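Putative NADPH-dependent oxidoreductase (Desulfitobacterium hafniense DCB-2, PDB 3DB2) probably catalyses NADPH-dependent oxidation or reduction of a still unidentified substrate, pairing a Rossmann domain with a GFO/IDH/MocA-type C-terminal domain. Local coordinates at residues S126-K136 and I187-G195; I144-S155 and G239-A250. All blocks are in the same frame, centred on the assembly; numbering follows the deposited sequence. Where two conformers were deposited one is given.

Interaction 1: S126-K136 and I187-G195; sequences SRRLGALRKMK and IDNLQFLLG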
loop_
_atom_site.group_PDB
_atom_site.type_symbol
_atom_site.label_atom_id
_atom_site.label_comp_id
_atom_site.label_asym_id
_atom_site.label_seq_id
_atom_site.Cartn_x
_atom_site.Cartn_y
_atom_site.Cartn_z
ATOM N N SER C 126 -4.260 -9.429 -17.523
ATOM C CA SER C 126 -3.165 -8.617 -17.000
ATOM C C SER C 126 -1.869 -9.390 -16.800
ATOM O O SER C 126 -0.767 -8.867 -17.005
ATOM C CB SER C 126 -3.586 -7.942 -15.650
ATOM O OG SER C 126 -2.666 -6.917 -15.330
ATOM N N ARG C 127 -1.969 -10.650 -16.349
ATOM C CA ARG C 127 -0.812 -11.478 -16.089
ATOM C C ARG C 127 -0.053 -11.751 -17.395
ATOM O O ARG C 127 1.117 -12.100 -17.317
ATOM C CB ARG C 127 -1.133 -12.820 -15.430
ATOM C CG ARG C 127 -2.002 -13.785 -16.190
ATOM C CD ARG C 127 -1.842 -15.195 -15.685
ATOM N NE ARG C 127 -2.629 -15.454 -14.472
ATOM C CZ ARG C 127 -2.482 -16.608 -13.811
ATOM N NH1 ARG C 127 -1.625 -17.521 -14.232
ATOM N NH2 ARG C 127 -3.166 -16.902 -12.710
ATOM N N ARG C 128 -0.720 -11.560 -18.521
ATOM C CA ARG C 128 -0.121 -11.801 -19.822
ATOM C C ARG C 128 0.717 -10.631 -20.328
ATOM O O ARG C 128 1.525 -10.799 -21.259
ATOM C CB ARG C 128 -1.202 -12.102 -20.861
ATOM C CG ARG C 128 -2.286 -13.057 -20.423
ATOM C CD ARG C 128 -2.665 -14.021 -21.511
ATOM N NE ARG C 128 -3.338 -15.165 -20.914
ATOM C CZ ARG C 128 -3.078 -16.449 -20.931
ATOM N NH1 ARG C 128 -2.044 -16.926 -21.573
ATOM N NH2 ARG C 128 -3.884 -17.282 -20.284
ATOM N N LEU C 129 0.529 -9.447 -19.748
ATOM C CA LEU C 129 1.289 -8.286 -20.176
ATOM C C LEU C 129 2.786 -8.583 -20.112
ATOM O O LEU C 129 3.178 -9.353 -19.244
ATOM C CB LEU C 129 0.952 -7.082 -19.313
ATOM C CG LEU C 129 -0.426 -6.440 -19.551
ATOM C CD1 LEU C 129 -0.746 -5.419 -18.484
ATOM C CD2 LEU C 129 -0.458 -5.774 -20.928
ATOM N N GLY C 130 3.571 -7.989 -21.011
ATOM C CA GLY C 130 5.011 -8.260 -21.011
ATOM C C GLY C 130 5.592 -7.834 -19.663
ATOM O O GLY C 130 6.514 -8.446 -19.160
ATOM N N ALA C 131 5.029 -6.790 -19.067
ATOM C CA ALA C 131 5.541 -6.327 -17.769
ATOM C C ALA C 131 5.294 -7.371 -16.701
ATOM O O ALA C 131 6.196 -7.611 -15.914
ATOM C CB ALA C 131 4.912 -5.015 -17.400
ATOM N N LEU C 132 4.121 -8.001 -16.644
ATOM C CA LEU C 132 3.883 -8.972 -15.575
ATOM C C LEU C 132 4.711 -10.236 -15.768
ATOM O O LEU C 132 5.241 -10.897 -14.836
ATOM C CB LEU C 132 2.381 -9.253 -15.528
ATOM C CG LEU C 132 1.558 -8.432 -14.550
ATOM C CD1 LEU C 132 1.988 -8.695 -13.108
ATOM C CD2 LEU C 132 1.663 -6.944 -14.902
ATOM N N ARG C 133 4.869 -10.613 -17.039
ATOM C CA ARG C 133 5.747 -11.726 -17.419
ATOM C C ARG C 133 7.202 -11.470 -16.994
ATOM O O ARG C 133 7.884 -12.380 -16.522
ATOM C CB ARG C 133 5.678 -12.024 -18.909
ATOM C CG ARG C 133 4.354 -12.513 -19.449
ATOM C CD ARG C 133 3.823 -13.715 -18.689
ATOM N NE ARG C 133 2.716 -14.404 -19.311
ATOM C CZ ARG C 133 1.838 -15.256 -18.811
ATOM N NH1 ARG C 133 1.839 -15.640 -17.551
ATOM N NH2 ARG C 133 0.892 -15.776 -19.597
ATOM N N LYS C 134 7.668 -10.243 -17.146
ATOM C CA LYS C 134 9.047 -9.912 -16.810
ATOM C C LYS C 134 9.187 -9.921 -15.300
ATOM O O LYS C 134 10.142 -10.461 -14.712
ATOM C CB LYS C 134 9.398 -8.573 -17.461
ATOM C CG LYS C 134 10.772 -8.034 -17.116
ATOM C CD LYS C 134 11.816 -8.936 -17.763
ATOM C CE LYS C 134 13.172 -8.732 -17.113
ATOM N NZ LYS C 134 14.156 -8.332 -18.158
HETATM N N MSE C 135 8.206 -9.318 -14.618
HETATM C CA MSE C 135 8.245 -9.300 -13.148
HETATM C C MSE C 135 8.280 -10.709 -12.582
HETATM O O MSE C 135 8.960 -11.003 -11.588
HETATM C CB MSE C 135 7.078 -8.478 -12.579
HETATM C CG MSE C 135 7.208 -6.986 -12.894
HETATM SE SE MSE C 135 5.491 -6.070 -12.547
HETATM C CE MSE C 135 5.714 -6.086 -10.627
ATOM N N LYS C 136 7.573 -11.634 -13.184
ATOM C CA LYS C 136 7.500 -13.024 -12.799
ATOM C C LYS C 136 8.881 -13.660 -12.963
ATOM O O LYS C 136 9.407 -14.356 -12.074
ATOM C CB LYS C 136 6.434 -13.755 -13.631
ATOM C CG LYS C 136 6.270 -15.220 -13.240
ATOM C CD LYS C 136 6.000 -15.308 -11.746
ATOM C CE LYS C 136 5.238 -16.580 -11.399
ATOM N NZ LYS C 136 5.604 -17.046 -10.033
ATOM N N ILE C 187 -5.828 -9.310 -7.782
ATOM C CA ILE C 187 -5.834 -10.598 -7.110
ATOM C C ILE C 187 -5.241 -11.708 -7.957
ATOM O O ILE C 187 -4.430 -12.545 -7.501
ATOM C CB ILE C 187 -7.263 -10.963 -6.658
ATOM C CG1 ILE C 187 -7.721 -9.916 -5.620
ATOM C CG2 ILE C 187 -7.353 -12.387 -6.154
ATOM C CD1 ILE C 187 -9.176 -10.066 -5.264
ATOM N N ASP C 188 -5.588 -11.750 -9.234
ATOM C CA ASP C 188 -4.979 -12.722 -10.143
ATOM C C ASP C 188 -3.490 -12.405 -10.303
ATOM O O ASP C 188 -2.703 -13.370 -10.228
ATOM C CB ASP C 188 -5.676 -12.754 -11.494
ATOM C CG ASP C 188 -5.094 -13.910 -12.308
ATOM O OD1 ASP C 188 -5.370 -15.084 -11.956
ATOM O OD2 ASP C 188 -4.359 -13.599 -13.261
ATOM N N ASN C 189 -3.127 -11.140 -10.501
ATOM C CA ASN C 189 -1.700 -10.834 -10.593
ATOM C C ASN C 189 -0.951 -11.307 -9.361
ATOM O O ASN C 189 0.155 -11.835 -9.475
ATOM C CB ASN C 189 -1.454 -9.336 -10.815
ATOM C CG ASN C 189 -1.864 -8.931 -12.221
ATOM O OD1 ASN C 189 -1.942 -9.770 -13.118
ATOM N ND2 ASN C 189 -2.101 -7.635 -12.374
ATOM N N LEU C 190 -1.518 -11.122 -8.182
ATOM C CA LEU C 190 -0.855 -11.460 -6.923
ATOM C C LEU C 190 -0.628 -12.953 -6.757
ATOM O O LEU C 190 0.413 -13.416 -6.304
ATOM C CB LEU C 190 -1.686 -10.935 -5.741
ATOM C CG LEU C 190 -1.595 -9.410 -5.546
ATOM C CD1 LEU C 190 -2.681 -8.906 -4.603
ATOM C CD2 LEU C 190 -0.218 -9.049 -5.023
ATOM N N GLN C 191 -1.615 -13.770 -7.126
ATOM C CA GLN C 191 -1.435 -15.219 -6.992
ATOM C C GLN C 191 -0.634 -15.774 -8.159
ATOM O O GLN C 191 0.032 -16.794 -8.020
ATOM C CB GLN C 191 -2.814 -15.853 -6.823
ATOM C CG GLN C 191 -3.466 -15.441 -5.497
ATOM C CD GLN C 191 -4.756 -16.183 -5.173
ATOM O OE1 GLN C 191 -4.876 -16.931 -4.210
ATOM N NE2 GLN C 191 -5.810 -15.973 -5.963
ATOM N N PHE C 192 -0.644 -15.117 -9.317
ATOM C CA PHE C 192 0.275 -15.456 -10.399
ATOM C C PHE C 192 1.729 -15.272 -9.973
ATOM O O PHE C 192 2.630 -16.095 -10.166
ATOM C CB PHE C 192 -0.021 -14.581 -11.607
ATOM C CG PHE C 192 1.053 -14.554 -12.670
ATOM C CD1 PHE C 192 1.347 -15.734 -13.349
ATOM C CD2 PHE C 192 1.740 -13.397 -12.999
ATOM C CE1 PHE C 192 2.322 -15.739 -14.324
ATOM C CE2 PHE C 192 2.738 -13.403 -13.957
ATOM C CZ PHE C 192 3.017 -14.592 -14.613
ATOM N N LEU C 193 1.992 -14.126 -9.338
ATOM C CA LEU C 193 3.348 -13.778 -8.923
ATOM C C LEU C 193 3.821 -14.594 -7.723
ATOM O O LEU C 193 4.975 -15.054 -7.753
ATOM C CB LEU C 193 3.405 -12.287 -8.621
ATOM C CG LEU C 193 3.220 -11.299 -9.770
ATOM C CD1 LEU C 193 3.378 -9.869 -9.249
ATOM C CD2 LEU C 193 4.206 -11.599 -10.897
ATOM N N LEU C 194 2.968 -14.771 -6.725
ATOM C CA LEU C 194 3.357 -15.388 -5.462
ATOM C C LEU C 194 2.667 -16.679 -5.038
ATOM O O LEU C 194 3.021 -17.208 -3.962
ATOM C CB LEU C 194 3.090 -14.384 -4.323
ATOM C CG LEU C 194 3.857 -13.070 -4.363
ATOM C CD1 LEU C 194 3.834 -12.429 -2.994
ATOM C CD2 LEU C 194 5.285 -13.283 -4.842
ATOM N N GLY C 195 1.721 -17.224 -5.776
ATOM C CA GLY C 195 1.037 -18.419 -5.336
ATOM C C GLY C 195 -0.199 -18.100 -4.491
ATOM O O GLY C 195 -0.563 -16.929 -4.328
HETATM O O HOH W 1 -4.231 -11.076 -14.347
#

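Interaction 2: I144-S155 and G239-A250; sequences IGEVSSIEAVFS and GVFSINVYGTKA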
loop_
_atom_site.group_PDB
_atom_site.type_symbol
_atom_site.label_atom_id
_atom_site.label_comp_id
_atom_site.label_asym_id
_atom_site.label_seq_id
_atom_site.Cartn_x
_atom_site.Cartn_y
_atom_site.Cartn_z
ATOM N N ILE C 144 15.763 -10.299 -8.001
ATOM C CA ILE C 144 15.550 -9.266 -6.997
ATOM C C ILE C 144 15.715 -9.772 -5.572
ATOM O O ILE C 144 15.396 -9.095 -4.602
ATOM C CB ILE C 144 14.128 -8.699 -7.183
ATOM C CG1 ILE C 144 12.988 -9.676 -6.903
ATOM C CG2 ILE C 144 14.051 -8.118 -8.591
ATOM C CD1 ILE C 144 11.647 -8.941 -6.713
ATOM N N GLY C 145 16.210 -10.992 -5.440
ATOM C CA GLY C 145 16.376 -11.685 -4.183
ATOM C C GLY C 145 15.014 -12.285 -3.838
ATOM O O GLY C 145 14.289 -12.567 -4.809
ATOM N N GLU C 146 14.737 -12.412 -2.555
ATOM C CA GLU C 146 13.482 -12.975 -2.077
ATOM C C GLU C 146 12.443 -11.883 -1.792
ATOM O O GLU C 146 12.736 -10.876 -1.194
ATOM C CB GLU C 146 13.616 -13.762 -0.791
ATOM C CG GLU C 146 14.492 -15.012 -0.946
ATOM C CD GLU C 146 13.783 -16.137 -1.676
ATOM O OE1 GLU C 146 12.532 -16.155 -1.697
ATOM O OE2 GLU C 146 14.459 -17.025 -2.242
ATOM N N VAL C 147 11.221 -12.154 -2.216
ATOM C CA VAL C 147 10.120 -11.227 -1.973
ATOM C C VAL C 147 9.555 -11.347 -0.570
ATOM O O VAL C 147 9.282 -12.434 -0.062
ATOM C CB VAL C 147 8.927 -11.476 -2.910
ATOM C CG1 VAL C 147 7.783 -10.519 -2.480
ATOM C CG2 VAL C 147 9.332 -11.297 -4.351
ATOM N N SER C 148 9.338 -10.204 0.062
ATOM C CA SER C 148 8.731 -10.112 1.385
ATOM C C SER C 148 7.247 -9.739 1.240
ATOM O O SER C 148 6.373 -10.455 1.711
ATOM C CB SER C 148 9.384 -9.066 2.295
ATOM O OG SER C 148 9.780 -7.877 1.622
ATOM N N SER C 149 7.034 -8.617 0.558
ATOM C CA SER C 149 5.674 -8.093 0.403
ATOM C C SER C 149 5.478 -7.451 -0.979
ATOM O O SER C 149 6.411 -7.102 -1.686
ATOM C CB SER C 149 5.363 -7.083 1.493
ATOM O OG SER C 149 6.144 -5.916 1.420
ATOM N N ILE C 150 4.191 -7.283 -1.325
ATOM C CA ILE C 150 3.781 -6.622 -2.548
ATOM C C ILE C 150 2.645 -5.652 -2.213
ATOM O O ILE C 150 1.840 -5.938 -1.350
ATOM C CB ILE C 150 3.338 -7.602 -3.640
ATOM C CG1 ILE C 150 4.484 -8.450 -4.182
ATOM C CG2 ILE C 150 2.602 -6.874 -4.772
ATOM C CD1 ILE C 150 3.982 -9.543 -5.107
ATOM N N GLU C 151 2.617 -4.502 -2.906
ATOM C CA GLU C 151 1.505 -3.574 -2.776
ATOM C C GLU C 151 0.900 -3.340 -4.168
ATOM O O GLU C 151 1.665 -2.953 -5.038
ATOM C CB GLU C 151 1.933 -2.219 -2.204
ATOM C CG GLU C 151 2.650 -2.382 -0.880
ATOM C CD GLU C 151 3.602 -1.222 -0.614
ATOM O OE1 GLU C 151 3.914 -0.433 -1.532
ATOM O OE2 GLU C 151 4.068 -1.160 0.549
ATOM N N ALA C 152 -0.371 -3.612 -4.319
ATOM C CA ALA C 152 -1.057 -3.518 -5.603
ATOM C C ALA C 152 -2.192 -2.509 -5.462
ATOM O O ALA C 152 -2.807 -2.457 -4.388
ATOM C CB ALA C 152 -1.600 -4.866 -6.033
ATOM N N VAL C 153 -2.446 -1.714 -6.492
ATOM C CA VAL C 153 -3.523 -0.731 -6.398
ATOM C C VAL C 153 -4.280 -0.733 -7.725
ATOM O O VAL C 153 -3.632 -0.793 -8.764
ATOM C CB VAL C 153 -3.010 0.689 -6.135
ATOM C CG1 VAL C 153 -4.121 1.731 -6.184
ATOM C CG2 VAL C 153 -2.298 0.742 -4.785
ATOM N N PHE C 154 -5.600 -0.657 -7.663
ATOM C CA PHE C 154 -6.365 -0.460 -8.905
ATOM C C PHE C 154 -7.530 0.474 -8.477
ATOM O O PHE C 154 -8.360 0.142 -7.659
ATOM C CB PHE C 154 -6.799 -1.731 -9.557
ATOM C CG PHE C 154 -7.261 -1.618 -11.019
ATOM C CD1 PHE C 154 -7.433 -0.411 -11.645
ATOM C CD2 PHE C 154 -7.521 -2.793 -11.727
ATOM C CE1 PHE C 154 -7.851 -0.284 -12.971
ATOM C CE2 PHE C 154 -7.940 -2.701 -13.043
ATOM C CZ PHE C 154 -8.120 -1.466 -13.643
ATOM N N SER C 155 -7.506 1.669 -9.051
ATOM C CA SER C 155 -8.493 2.683 -8.737
ATOM C C SER C 155 -8.891 3.502 -9.969
ATOM O O SER C 155 -8.162 3.622 -10.963
ATOM C CB SER C 155 -7.983 3.667 -7.689
ATOM O OG SER C 155 -7.002 4.529 -8.245
ATOM N N GLY C 239 -7.507 7.568 -11.894
ATOM C CA GLY C 239 -7.057 6.224 -12.183
ATOM C C GLY C 239 -5.604 5.947 -11.814
ATOM O O GLY C 239 -4.682 6.709 -12.123
ATOM N N VAL C 240 -5.391 4.820 -11.141
ATOM C CA VAL C 240 -4.073 4.320 -10.776
ATOM C C VAL C 240 -4.126 2.786 -10.943
ATOM O O VAL C 240 -5.128 2.205 -10.512
ATOM C CB VAL C 240 -3.617 4.560 -9.332
ATOM C CG1 VAL C 240 -2.246 3.925 -9.049
ATOM C CG2 VAL C 240 -3.599 6.038 -8.995
ATOM N N PHE C 241 -3.081 2.248 -11.541
ATOM C CA PHE C 241 -2.834 0.813 -11.598
ATOM C C PHE C 241 -1.332 0.650 -11.296
ATOM O O PHE C 241 -0.521 0.971 -12.165
ATOM C CB PHE C 241 -3.178 0.144 -12.905
ATOM C CG PHE C 241 -3.125 -1.363 -13.001
ATOM C CD1 PHE C 241 -1.951 -2.110 -12.914
ATOM C CD2 PHE C 241 -4.293 -2.087 -13.210
ATOM C CE1 PHE C 241 -1.885 -3.477 -12.992
ATOM C CE2 PHE C 241 -4.253 -3.469 -13.275
ATOM C CZ PHE C 241 -3.072 -4.168 -13.167
ATOM N N SER C 242 -1.053 0.106 -10.113
ATOM C CA SER C 242 0.352 -0.051 -9.721
ATOM C C SER C 242 0.597 -1.359 -8.978
ATOM O O SER C 242 -0.303 -1.937 -8.395
ATOM C CB SER C 242 0.771 1.142 -8.873
ATOM O OG SER C 242 -0.041 1.290 -7.733
ATOM N N ILE C 243 1.858 -1.819 -9.033
ATOM C CA ILE C 243 2.334 -2.973 -8.303
ATOM C C ILE C 243 3.771 -2.646 -7.838
ATOM O O ILE C 243 4.613 -2.258 -8.661
ATOM C CB ILE C 243 2.350 -4.251 -9.154
ATOM C CG1 ILE C 243 1.025 -4.527 -9.871
ATOM C CG2 ILE C 243 2.768 -5.487 -8.353
ATOM C CD1 ILE C 243 0.947 -5.842 -10.602
ATOM N N ASN C 244 3.991 -2.779 -6.549
ATOM C CA ASN C 244 5.305 -2.555 -5.952
ATOM C C ASN C 244 5.662 -3.914 -5.327
ATOM O O ASN C 244 4.892 -4.484 -4.563
ATOM C CB ASN C 244 5.348 -1.495 -4.869
ATOM C CG ASN C 244 4.859 -0.137 -5.352
ATOM O OD1 ASN C 244 5.160 0.246 -6.461
ATOM N ND2 ASN C 244 4.121 0.572 -4.535
ATOM N N VAL C 245 6.820 -4.407 -5.664
ATOM C CA VAL C 245 7.368 -5.648 -5.154
ATOM C C VAL C 245 8.674 -5.329 -4.397
ATOM O O VAL C 245 9.547 -4.688 -4.975
ATOM C CB VAL C 245 7.685 -6.615 -6.294
ATOM C CG1 VAL C 245 8.147 -7.951 -5.764
ATOM C CG2 VAL C 245 6.456 -6.783 -7.189
ATOM N N TYR C 246 8.742 -5.785 -3.169
ATOM C CA TYR C 246 9.883 -5.554 -2.297
ATOM C C TYR C 246 10.670 -6.864 -2.177
ATOM O O TYR C 246 10.085 -7.851 -1.710
ATOM C CB TYR C 246 9.386 -5.090 -0.925
ATOM C CG TYR C 246 8.613 -3.784 -1.084
ATOM C CD1 TYR C 246 9.290 -2.585 -1.240
ATOM C CD2 TYR C 246 7.221 -3.742 -1.094
ATOM C CE1 TYR C 246 8.601 -1.396 -1.388
ATOM C CE2 TYR C 246 6.556 -2.534 -1.238
ATOM C CZ TYR C 246 7.227 -1.352 -1.390
ATOM O OH TYR C 246 6.576 -0.119 -1.547
ATOM N N GLY C 247 11.928 -6.805 -2.577
ATOM C CA GLY C 247 12.833 -7.941 -2.626
ATOM C C GLY C 247 14.060 -7.673 -1.780
ATOM O O GLY C 247 14.299 -6.495 -1.451
ATOM N N THR C 248 14.776 -8.753 -1.401
ATOM C CA THR C 248 15.907 -8.541 -0.473
ATOM C C THR C 248 17.095 -7.917 -1.182
ATOM O O THR C 248 17.950 -7.318 -0.516
ATOM C CB THR C 248 16.323 -9.855 0.226
ATOM O OG1 THR C 248 16.529 -10.817 -0.827
ATOM C CG2 THR C 248 15.237 -10.420 1.137
ATOM N N LYS C 249 17.175 -8.033 -2.501
ATOM C CA LYS C 249 18.205 -7.427 -3.317
ATOM C C LYS C 249 17.724 -6.210 -4.108
ATOM O O LYS C 249 18.508 -5.372 -4.526
ATOM C CB LYS C 249 18.747 -8.389 -4.377
ATOM C CG LYS C 249 19.347 -9.705 -3.939
ATOM C CD LYS C 249 20.149 -10.330 -5.075
ATOM C CE LYS C 249 19.479 -11.498 -5.749
ATOM N NZ LYS C 249 19.549 -12.797 -5.026
ATOM N N ALA C 250 16.398 -6.144 -4.362
ATOM C CA ALA C 250 15.902 -5.087 -5.245
ATOM C C ALA C 250 14.383 -4.921 -5.110
ATOM O O ALA C 250 13.732 -5.928 -4.829
ATOM C CB ALA C 250 16.256 -5.438 -6.692
HETATM O O HOH W 2 1.024 -0.223 -5.643
#

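Interaction 1: S126-K136 and I187-G195
Phe192 lies with its ring between two basic side chains of segment 126-136. Over one face sits Arg127 CB, in a CH-pi contact 4.0 Å from the ring centroid; over the opposite face runs the aliphatic chain of Lys136, whose CG comes 3.6 Å from Phe192 CZ. The ring edge meets the main chain, with Phe192 CE2 3.6 Å from Leu132 O. Phe192 reaches across because its CG stands anti to the backbone N (chi1 165°). Arg127, bent at chi3, turns a face of its guanidinium over Phe192 CB and grips Asp188 side-on: NE donates to the syn lone pair of OD2 at 2.8 Å, and NH2 to OD1 at 3.0 Å. Two planar groups only 25° apart are thus locked together, and both have second partners: Arg127 NH1 a salt bridge to Glu321, Asp188 OD1 a hydrogen bond from Asn330. Next to this pair, Asn189 ND2 donates in its amide plane to Ser126 OG at 3.1 Å and also bonds Gln186, which fixes the rotation of the amide. At the far end Lys136 NZ donates to Leu193 O at 3.1 Å from well above the carbonyl plane, while also pairing with Asp140; a positive charge near a helix C-terminus would probably be favourable there. The helices run roughly parallel, their axes 31° apart, with Leu132 and Leu193 meeting between them. Beneath, Met135 rests on strand 240-247 and Leu132 on Tyr254 of strand 250-256, while Ile187 packs against helix 324-343.

Interaction 2: I144-S155 and G239-A250
Phe241 directs its ring edge at the face of Phe154 in a T-shaped pair, CD2 lying 3.6 Å from Phe154 CD2 and the planes standing 65° apart. As a non-hydrogen-bonded pair the two residues rise on the same face, and with CG anti to the backbone N in both the rings meet above adjacent strands. This face stays closely packed further along: Ile150 CG2 touches Ile243 CG2 at 3.8 Å, the two chains side by side and pointing the same way, and Val147 and Ile144 both close on Val245 CG1. Strands 147-155 and 240-247 form a regular antiparallel ladder here, in the middle of the large mixed sheet of the GFO/IDH/MocA-type C-terminal domain. The other face is more polar and meets the second subunit. Glu151 OE1 takes two bonds, from Tyr246 OH at 2.7 Å, arriving above the carboxylate plane, and from Asn244 ND2 at 3.2 Å, nearly along the C-O axis, while OE2 bonds Tyr230 of the second subunit. With an alanine in place of Glu151, Asn244 and Tyr246 would probably lose their common acceptor, and Tyr230 of the second subunit its partner. A water links Glu151 O to Ser242 OG. Regularity fades toward the partly exposed end: Ser148 and Ser149 together face Tyr246 in a beta bulge, and beyond it Thr248 OG1 accepts from Glu146 N at 3.0 Å. Lys249 holds by its backbone N to Ile144 O, while its exposed side chain, modelled in two conformers, lies in one of them along Gly145, where a side chain would clash with Thr248.

In the fold
Interactions 1 and 2 are two layers of one alpha/beta arrangement. The helix pair of interaction 1 lies on the sheet face that carries Ile150, Ile243 and Val245, and the layers touch directly: Met135 CE meets Val245 CG2, Leu190 and Leu194 reach Ile150, and Ser126 OG abuts Phe241. Both contacts are largely buried, but interaction 1 lies nearer the centre of the chain and no other subunit touches it. It is held mainly by side chains: the aliphatic parts of Arg127 and Lys136 enclose an aromatic ring, and their charged ends bond beyond it. Interaction 2 rests first on backbone bonds, with apolar side chains toward the helices and a mixed, partly polar set toward the second subunit. Helix 130-140 is followed by strand 147-155, tying the contacts together.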